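Local coordinates for protein glycosyltransferase (Streptomyces halstedii, PDB 3WAD) that belongs to the GT-B glycosyltransferases related to the erythromycin biosynthesis protein CIII, built from two Rossmann-like domains and present as a two-chain assembly, at residues Thr325-Leu337 / Phe385-Asp397. Sequence-based numbering, arbitrary orientation.
Sequences TRTNAIRYGVPQL and FKAAAEQIQKEYD
Gln-393 and Lys-386, one turn of helix 384-397 to either side of Ala-389, reach two carbonyls where helix 323-332 ends, Arg-331 O in its last turn and Gly-333 O just beyond it. NE2 of Gln-393 donates to Arg-331 O (2.9 Å), bent at 139° and tilted from the carbonyl plane; a water bonded to Asp-397 OD1 donates to the same oxygen. Lys-386 bends at chi2, which brings NZ to 2.7 Å from Gly-333 O, above its carbonyl plane. A second water bridges Ala-329 O and Ala-389 O.

Apolar packing accompanies these bonds. CG2 of Ile-330 presses on Tyr-396 CB at 3.4 Å and also meets Ile-392 CG2. A near-trans chi1 (159°) swings the Tyr-396 ring toward Arg-331, which it passes at a slant, CE2 3.7 Å from Arg-331 CB; the phenol OH bonds to His-226 O. The Arg-331 guanidinium goes on to a salt bridge with Glu-30 of the second subunit. Beyond the helix end, Pro-335 packs through CB on Phe-385 CB and through CD on Ala-389 CB (4.1 Å each).

The helix axes cross at -94°, 7.8 Å apart. Gly-333, with positive phi in a Schellman motif, brings its CA within 4.6 Å of Glu-390 CA. The contact thus joins the helix-to-strand turn of the C-terminal Rossmann-like domain to a later helix, with amide, ammonium and water donors satisfying backbone carbonyls in a mostly buried contact.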
ATOM      1  N   THR B 325      -1.322   0.136  18.826  1.00 24.88           N
ATOM      2  CA  THR B 325      -2.631   0.366  19.425  1.00 24.49           C
ATOM      3  C   THR B 325      -2.778   1.729  20.048  1.00 23.02           C
ATOM      4  O   THR B 325      -3.811   2.349  19.866  1.00 23.21           O
ATOM      5  CB  THR B 325      -3.001  -0.709  20.446  1.00 25.69           C
ATOM      6  OG1 THR B 325      -3.031  -1.969  19.758  1.00 30.16           O
ATOM      7  CG2 THR B 325      -4.336  -0.463  21.055  1.00 23.95           C
ATOM      8  N   ARG B 326      -1.753   2.198  20.727  1.00 21.73           N
ATOM      9  CA  ARG B 326      -1.835   3.533  21.294  1.00 23.02           C
ATOM     10  C   ARG B 326      -1.824   4.639  20.222  1.00 23.80           C
ATOM     11  O   ARG B 326      -2.422   5.691  20.414  1.00 24.25           O
ATOM     12  CB  ARG B 326      -0.757   3.770  22.348  1.00 22.14           C
ATOM     13  CG  ARG B 326       0.610   3.981  21.790  1.00 19.70           C
ATOM     14  CD  ARG B 326       1.651   3.865  22.880  1.00 22.34           C
ATOM     15  NE  ARG B 326       2.954   4.178  22.272  1.00 23.45           N
ATOM     16  CZ  ARG B 326       4.094   3.592  22.599  1.00 22.92           C
ATOM     17  NH1 ARG B 326       4.122   2.648  23.556  1.00 21.88           N
ATOM     18  NH2 ARG B 326       5.229   3.945  21.978  1.00 20.51           N
ATOM     19  N   THR B 327      -1.176   4.406  19.085  1.00 24.27           N
ATOM     20  CA  THR B 327      -1.226   5.401  18.026  1.00 22.47           C
ATOM     21  C   THR B 327      -2.617   5.461  17.466  1.00 22.58           C
ATOM     22  O   THR B 327      -3.066   6.539  17.106  1.00 21.31           O
ATOM     23  CB  THR B 327      -0.178   5.169  16.907  1.00 22.44           C
ATOM     24  OG1 THR B 327       1.106   5.108  17.490  1.00 22.51           O
ATOM     25  CG2 THR B 327      -0.128   6.302  15.950  1.00 18.54           C
ATOM     26  N   ASN B 328      -3.341   4.332  17.404  1.00 22.16           N
ATOM     27  CA  ASN B 328      -4.740   4.361  17.009  1.00 22.11           C
ATOM     28  C   ASN B 328      -5.621   5.134  18.039  1.00 23.82           C
ATOM     29  O   ASN B 328      -6.509   5.947  17.647  1.00 23.07           O
ATOM     30  CB  ASN B 328      -5.274   2.921  16.850  1.00 21.76           C
ATOM     31  CG  ASN B 328      -4.992   2.333  15.509  1.00 21.35           C
ATOM     32  OD1 ASN B 328      -5.682   2.610  14.556  1.00 22.87           O
ATOM     33  ND2 ASN B 328      -3.972   1.495  15.429  1.00 18.75           N
ATOM     34  N   ALA B 329      -5.330   4.976  19.337  1.00 23.66           N
ATOM     35  CA  ALA B 329      -6.146   5.708  20.341  1.00 25.41           C
ATOM     36  C   ALA B 329      -5.817   7.214  20.236  1.00 26.34           C
ATOM     37  O   ALA B 329      -6.704   8.061  20.465  1.00 25.64           O
ATOM     38  CB  ALA B 329      -5.848   5.250  21.754  1.00 23.76           C
ATOM     39  N   ILE B 330      -4.550   7.518  19.934  1.00 26.42           N
ATOM     40  CA  ILE B 330      -4.160   8.937  19.692  1.00 26.85           C
ATOM     41  C   ILE B 330      -4.933   9.507  18.510  1.00 27.86           C
ATOM     42  O   ILE B 330      -5.570  10.580  18.627  1.00 28.53           O
ATOM     43  CB  ILE B 330      -2.675   9.099  19.443  1.00 26.59           C
ATOM     44  CG1 ILE B 330      -1.908   8.811  20.723  1.00 23.06           C
ATOM     45  CG2 ILE B 330      -2.324  10.576  18.962  1.00 28.63           C
ATOM     46  CD1 ILE B 330      -0.518   9.142  20.581  1.00 22.68           C
ATOM     47  N   ARG B 331      -4.893   8.799  17.376  1.00 25.89           N
ATOM     48  CA  ARG B 331      -5.465   9.301  16.148  1.00 27.18           C
ATOM     49  C   ARG B 331      -7.002   9.449  16.223  1.00 27.41           C
ATOM     50  O   ARG B 331      -7.577  10.388  15.666  1.00 25.88           O
ATOM     51  CB  ARG B 331      -5.058   8.399  14.963  1.00 27.45           C
ATOM     52  CG  ARG B 331      -5.763   8.678  13.675  1.00 27.00           C
ATOM     53  CD  ARG B 331      -5.308   7.723  12.604  1.00 29.29           C
ATOM     54  NE  ARG B 331      -5.750   8.171  11.291  1.00 34.91           N
ATOM     55  CZ  ARG B 331      -5.639   7.456  10.166  1.00 37.65           C
ATOM     56  NH1 ARG B 331      -5.121   6.206  10.193  1.00 34.09           N
ATOM     57  NH2 ARG B 331      -6.096   7.973   9.017  1.00 35.06           N
ATOM     58  N   TYR B 332      -7.668   8.512  16.903  1.00 26.92           N
ATOM     59  CA  TYR B 332      -9.114   8.557  17.041  1.00 26.24           C
ATOM     60  C   TYR B 332      -9.558   9.263  18.370  1.00 26.32           C
ATOM     61  O   TYR B 332     -10.748   9.376  18.627  1.00 25.79           O
ATOM     62  CB  TYR B 332      -9.764   7.153  16.812  1.00 26.13           C
ATOM     63  CG  TYR B 332      -9.440   6.687  15.402  1.00 27.90           C
ATOM     64  CD1 TYR B 332     -10.021   7.340  14.270  1.00 28.62           C
ATOM     65  CD2 TYR B 332      -8.447   5.727  15.181  1.00 25.49           C
ATOM     66  CE1 TYR B 332      -9.638   6.991  12.953  1.00 31.70           C
ATOM     67  CE2 TYR B 332      -8.089   5.347  13.884  1.00 29.49           C
ATOM     68  CZ  TYR B 332      -8.667   5.992  12.787  1.00 29.66           C
ATOM     69  OH  TYR B 332      -8.313   5.616  11.547  1.00 36.04           O
ATOM     70  N   GLY B 333      -8.620   9.747  19.182  1.00 26.00           N
ATOM     71  CA  GLY B 333      -9.000  10.574  20.384  1.00 26.63           C
ATOM     72  C   GLY B 333      -9.726   9.740  21.458  1.00 27.19           C
ATOM     73  O   GLY B 333     -10.769  10.145  22.017  1.00 26.67           O
ATOM     74  N   VAL B 334      -9.212   8.539  21.737  1.00 27.63           N
ATOM     75  CA  VAL B 334      -9.997   7.587  22.531  1.00 27.45           C
ATOM     76  C   VAL B 334      -9.271   7.380  23.857  1.00 28.50           C
ATOM     77  O   VAL B 334      -8.094   7.064  23.859  1.00 26.60           O
ATOM     78  CB  VAL B 334     -10.233   6.204  21.765  1.00 29.35           C
ATOM     79  CG1 VAL B 334     -11.037   5.208  22.614  1.00 28.57           C
ATOM     80  CG2 VAL B 334     -10.988   6.424  20.411  1.00 27.18           C
ATOM     81  N   PRO B 335      -9.974   7.548  24.989  1.00 28.48           N
ATOM     82  CA  PRO B 335      -9.341   7.264  26.278  1.00 29.04           C
ATOM     83  C   PRO B 335      -8.891   5.811  26.393  1.00 28.62           C
ATOM     84  O   PRO B 335      -9.465   4.910  25.777  1.00 29.18           O
ATOM     85  CB  PRO B 335     -10.450   7.524  27.282  1.00 28.97           C
ATOM     86  CG  PRO B 335     -11.399   8.429  26.609  1.00 28.85           C
ATOM     87  CD  PRO B 335     -11.374   7.980  25.153  1.00 30.14           C
ATOM     88  N   GLN B 336      -7.872   5.605  27.213  1.00 28.84           N
ATOM     89  CA  GLN B 336      -7.176   4.348  27.312  1.00 27.28           C
ATOM     90  C   GLN B 336      -7.200   3.793  28.737  1.00 28.23           C
ATOM     91  O   GLN B 336      -7.054   4.536  29.706  1.00 29.07           O
ATOM     92  CB  GLN B 336      -5.712   4.543  26.873  1.00 26.03           C
ATOM     93  CG  GLN B 336      -5.581   4.896  25.451  1.00 25.71           C
ATOM     94  CD  GLN B 336      -4.130   5.171  25.071  1.00 26.49           C
ATOM     95  OE1 GLN B 336      -3.329   4.267  24.994  1.00 29.09           O
ATOM     96  NE2 GLN B 336      -3.787   6.424  24.895  1.00 24.63           N
ATOM     97  N   LEU B 337      -7.351   2.473  28.853  1.00 27.77           N
ATOM     98  CA  LEU B 337      -6.952   1.805  30.060  1.00 28.74           C
ATOM     99  C   LEU B 337      -5.787   0.917  29.674  1.00 28.10           C
ATOM    100  O   LEU B 337      -5.919   0.050  28.807  1.00 29.41           O
ATOM    101  CB  LEU B 337      -8.171   1.079  30.704  1.00 28.68           C
ATOM    102  CG  LEU B 337      -8.150   0.031  31.811  1.00 32.50           C
ATOM    103  CD1 LEU B 337      -6.991   0.109  32.736  1.00 33.08           C
ATOM    104  CD2 LEU B 337      -9.563  -0.143  32.509  1.00 32.62           C
ATOM    105  N   PHE B 385     -11.413  12.519  30.744  1.00 37.78           N
ATOM    106  CA  PHE B 385     -10.627  11.573  29.935  1.00 36.48           C
ATOM    107  C   PHE B 385     -10.828  11.733  28.446  1.00 35.52           C
ATOM    108  O   PHE B 385      -9.860  11.846  27.708  1.00 35.83           O
ATOM    109  CB  PHE B 385     -10.887  10.123  30.381  1.00 36.35           C
ATOM    110  CG  PHE B 385     -10.502   9.873  31.806  1.00 37.27           C
ATOM    111  CD1 PHE B 385      -9.172   9.709  32.150  1.00 33.81           C
ATOM    112  CD2 PHE B 385     -11.473   9.868  32.811  1.00 36.67           C
ATOM    113  CE1 PHE B 385      -8.831   9.493  33.404  1.00 34.89           C
ATOM    114  CE2 PHE B 385     -11.125   9.675  34.082  1.00 35.61           C
ATOM    115  CZ  PHE B 385      -9.815   9.466  34.400  1.00 37.46           C
ATOM    116  N   LYS B 386     -12.079  11.799  28.016  1.00 35.33           N
ATOM    117  CA  LYS B 386     -12.350  12.117  26.632  1.00 35.19           C
ATOM    118  C   LYS B 386     -11.711  13.451  26.212  1.00 35.46           C
ATOM    119  O   LYS B 386     -11.114  13.533  25.120  1.00 35.85           O
ATOM    120  CB  LYS B 386     -13.865  12.082  26.325  1.00 34.72           C
ATOM    121  CG  LYS B 386     -14.246  12.414  24.870  1.00 33.85           C
ATOM    122  CD  LYS B 386     -13.498  11.433  23.825  1.00 33.60           C
ATOM    123  CE  LYS B 386     -14.014  11.565  22.350  1.00 34.55           C
ATOM    124  NZ  LYS B 386     -13.412  10.484  21.469  1.00 30.62           N
ATOM    125  N   ALA B 387     -11.846  14.511  27.018  1.00 35.38           N
ATOM    126  CA  ALA B 387     -11.301  15.840  26.636  1.00 33.93           C
ATOM    127  C   ALA B 387      -9.768  15.777  26.457  1.00 33.82           C
ATOM    128  O   ALA B 387      -9.206  16.250  25.473  1.00 33.83           O
ATOM    129  CB  ALA B 387     -11.680  16.926  27.699  1.00 35.21           C
ATOM    130  N   ALA B 388      -9.100  15.178  27.425  1.00 32.84           N
ATOM    131  CA  ALA B 388      -7.672  14.997  27.371  1.00 32.26           C
ATOM    132  C   ALA B 388      -7.234  14.146  26.114  1.00 32.54           C
ATOM    133  O   ALA B 388      -6.243  14.475  25.439  1.00 31.91           O
ATOM    134  CB  ALA B 388      -7.227  14.331  28.636  1.00 32.54           C
ATOM    135  N   ALA B 389      -8.001  13.096  25.797  1.00 32.38           N
ATOM    136  CA  ALA B 389      -7.717  12.231  24.630  1.00 32.72           C
ATOM    137  C   ALA B 389      -7.861  13.047  23.338  1.00 32.97           C
ATOM    138  O   ALA B 389      -7.084  12.914  22.362  1.00 31.93           O
ATOM    139  CB  ALA B 389      -8.666  11.024  24.608  1.00 32.00           C
ATOM    140  N   GLU B 390      -8.890  13.881  23.315  1.00 32.70           N
ATOM    141  CA  GLU B 390      -9.101  14.773  22.174  1.00 32.89           C
ATOM    142  C   GLU B 390      -8.032  15.845  22.021  1.00 31.97           C
ATOM    143  O   GLU B 390      -7.657  16.183  20.915  1.00 32.47           O
ATOM    144  CB  GLU B 390     -10.481  15.371  22.246  1.00 33.13           C
ATOM    145  CG  GLU B 390     -11.519  14.346  22.253  1.00 36.59           C
ATOM    146  CD  GLU B 390     -12.544  14.644  21.209  1.00 48.28           C
ATOM    147  OE1 GLU B 390     -13.608  15.243  21.540  1.00 50.30           O
ATOM    148  OE2 GLU B 390     -12.253  14.299  20.040  1.00 54.96           O
ATOM    149  N   GLN B 391      -7.514  16.337  23.129  1.00 32.58           N
ATOM    150  CA  GLN B 391      -6.466  17.336  23.098  1.00 33.25           C
ATOM    151  C   GLN B 391      -5.216  16.700  22.481  1.00 32.27           C
ATOM    152  O   GLN B 391      -4.505  17.298  21.638  1.00 30.93           O
ATOM    153  CB  GLN B 391      -6.144  17.835  24.540  1.00 33.24           C
ATOM    154  CG  GLN B 391      -5.049  18.908  24.612  1.00 36.33           C
ATOM    155  CD  GLN B 391      -5.295  20.022  23.570  1.00 37.80           C
ATOM    156  OE1 GLN B 391      -6.450  20.406  23.320  1.00 41.73           O
ATOM    157  NE2 GLN B 391      -4.219  20.551  22.977  1.00 36.76           N
ATOM    158  N   ILE B 392      -4.900  15.508  22.985  1.00 31.94           N
ATOM    159  CA  ILE B 392      -3.824  14.696  22.396  1.00 29.25           C
ATOM    160  C   ILE B 392      -3.986  14.516  20.867  1.00 29.66           C
ATOM    161  O   ILE B 392      -2.991  14.645  20.121  1.00 30.99           O
ATOM    162  CB  ILE B 392      -3.642  13.341  23.188  1.00 28.93           C
ATOM    163  CG1 ILE B 392      -3.285  13.737  24.633  1.00 26.13           C
ATOM    164  CG2 ILE B 392      -2.557  12.461  22.526  1.00 24.07           C
ATOM    165  CD1 ILE B 392      -2.924  12.659  25.582  1.00 23.75           C
ATOM    166  N   GLN B 393      -5.207  14.247  20.434  1.00 28.81           N
ATOM    167  CA  GLN B 393      -5.536  14.005  19.030  1.00 30.20           C
ATOM    168  C   GLN B 393      -5.290  15.255  18.194  1.00 30.84           C
ATOM    169  O   GLN B 393      -4.695  15.177  17.126  1.00 29.82           O
ATOM    170  CB  GLN B 393      -6.972  13.522  18.891  1.00 29.68           C
ATOM    171  CG  GLN B 393      -7.489  13.267  17.441  1.00 33.70           C
ATOM    172  CD  GLN B 393      -9.031  13.114  17.419  1.00 37.99           C
ATOM    173  OE1 GLN B 393      -9.720  13.648  18.255  1.00 42.33           O
ATOM    174  NE2 GLN B 393      -9.545  12.367  16.481  1.00 37.07           N
ATOM    175  N   LYS B 394      -5.728  16.415  18.726  1.00 31.80           N
ATOM    176  CA  LYS B 394      -5.466  17.724  18.106  1.00 31.69           C
ATOM    177  C   LYS B 394      -3.964  17.995  17.861  1.00 30.62           C
ATOM    178  O   LYS B 394      -3.611  18.354  16.740  1.00 33.15           O
ATOM    179  CB  LYS B 394      -6.203  18.824  18.921  1.00 31.96           C
ATOM    180  CG  LYS B 394      -5.795  20.239  18.605  1.00 35.31           C
ATOM    181  CD  LYS B 394      -6.478  21.269  19.588  1.00 38.37           C
ATOM    182  CE  LYS B 394      -6.052  22.713  19.221  1.00 42.61           C
ATOM    183  NZ  LYS B 394      -7.219  23.673  19.035  1.00 44.27           N
ATOM    184  N   GLU B 395      -3.100  17.786  18.844  1.00 28.56           N
ATOM    185  CA  GLU B 395      -1.682  17.961  18.718  1.00 30.20           C
ATOM    186  C   GLU B 395      -1.011  16.943  17.778  1.00 31.09           C
ATOM    187  O   GLU B 395       0.050  17.207  17.175  1.00 31.17           O
ATOM    188  CB  GLU B 395      -1.016  17.821  20.098  1.00 31.13           C
ATOM    189  CG  GLU B 395      -1.495  18.872  21.145  1.00 32.98           C
ATOM    190  CD  GLU B 395      -1.085  18.550  22.570  1.00 37.08           C
ATOM    191  OE1 GLU B 395      -0.013  17.974  22.788  1.00 35.66           O
ATOM    192  OE2 GLU B 395      -1.832  18.897  23.507  1.00 42.35           O
ATOM    193  N   TYR B 396      -1.593  15.739  17.703  1.00 30.26           N
ATOM    194  CA  TYR B 396      -1.119  14.743  16.744  1.00 27.09           C
ATOM    195  C   TYR B 396      -1.527  15.176  15.315  1.00 26.85           C
ATOM    196  O   TYR B 396      -0.720  15.072  14.372  1.00 27.35           O
ATOM    197  CB  TYR B 396      -1.740  13.384  17.128  1.00 26.56           C
ATOM    198  CG  TYR B 396      -1.784  12.348  15.994  1.00 25.47           C
ATOM    199  CD1 TYR B 396      -0.756  11.427  15.818  1.00 25.34           C
ATOM    200  CD2 TYR B 396      -2.860  12.272  15.172  1.00 23.75           C
ATOM    201  CE1 TYR B 396      -0.804  10.442  14.768  1.00 26.18           C
ATOM    202  CE2 TYR B 396      -2.927  11.306  14.142  1.00 26.64           C
ATOM    203  CZ  TYR B 396      -1.920  10.412  13.962  1.00 25.85           C
ATOM    204  OH  TYR B 396      -2.024   9.460  12.967  1.00 26.48           O
ATOM    205  N   ASP B 397      -2.763  15.601  15.129  1.00 25.84           N
ATOM    206  CA  ASP B 397      -3.213  16.025  13.767  1.00 29.49           C
ATOM    207  C   ASP B 397      -2.321  17.098  13.147  1.00 29.46           C
ATOM    208  O   ASP B 397      -2.244  17.220  11.925  1.00 30.21           O
ATOM    209  CB  ASP B 397      -4.664  16.542  13.747  1.00 28.39           C
ATOM    210  CG  ASP B 397      -5.724  15.402  13.892  1.00 35.86           C
ATOM    211  OD1 ASP B 397      -5.416  14.204  13.584  1.00 38.79           O
ATOM    212  OD2 ASP B 397      -6.871  15.700  14.352  1.00 37.14           O
TER
HETATM  213  O   HOH W   1      -5.812  10.401  22.249  1.00 32.59           O
HETATM  214  O   HOH W   2      -6.901  12.129  13.683  1.00 30.08           O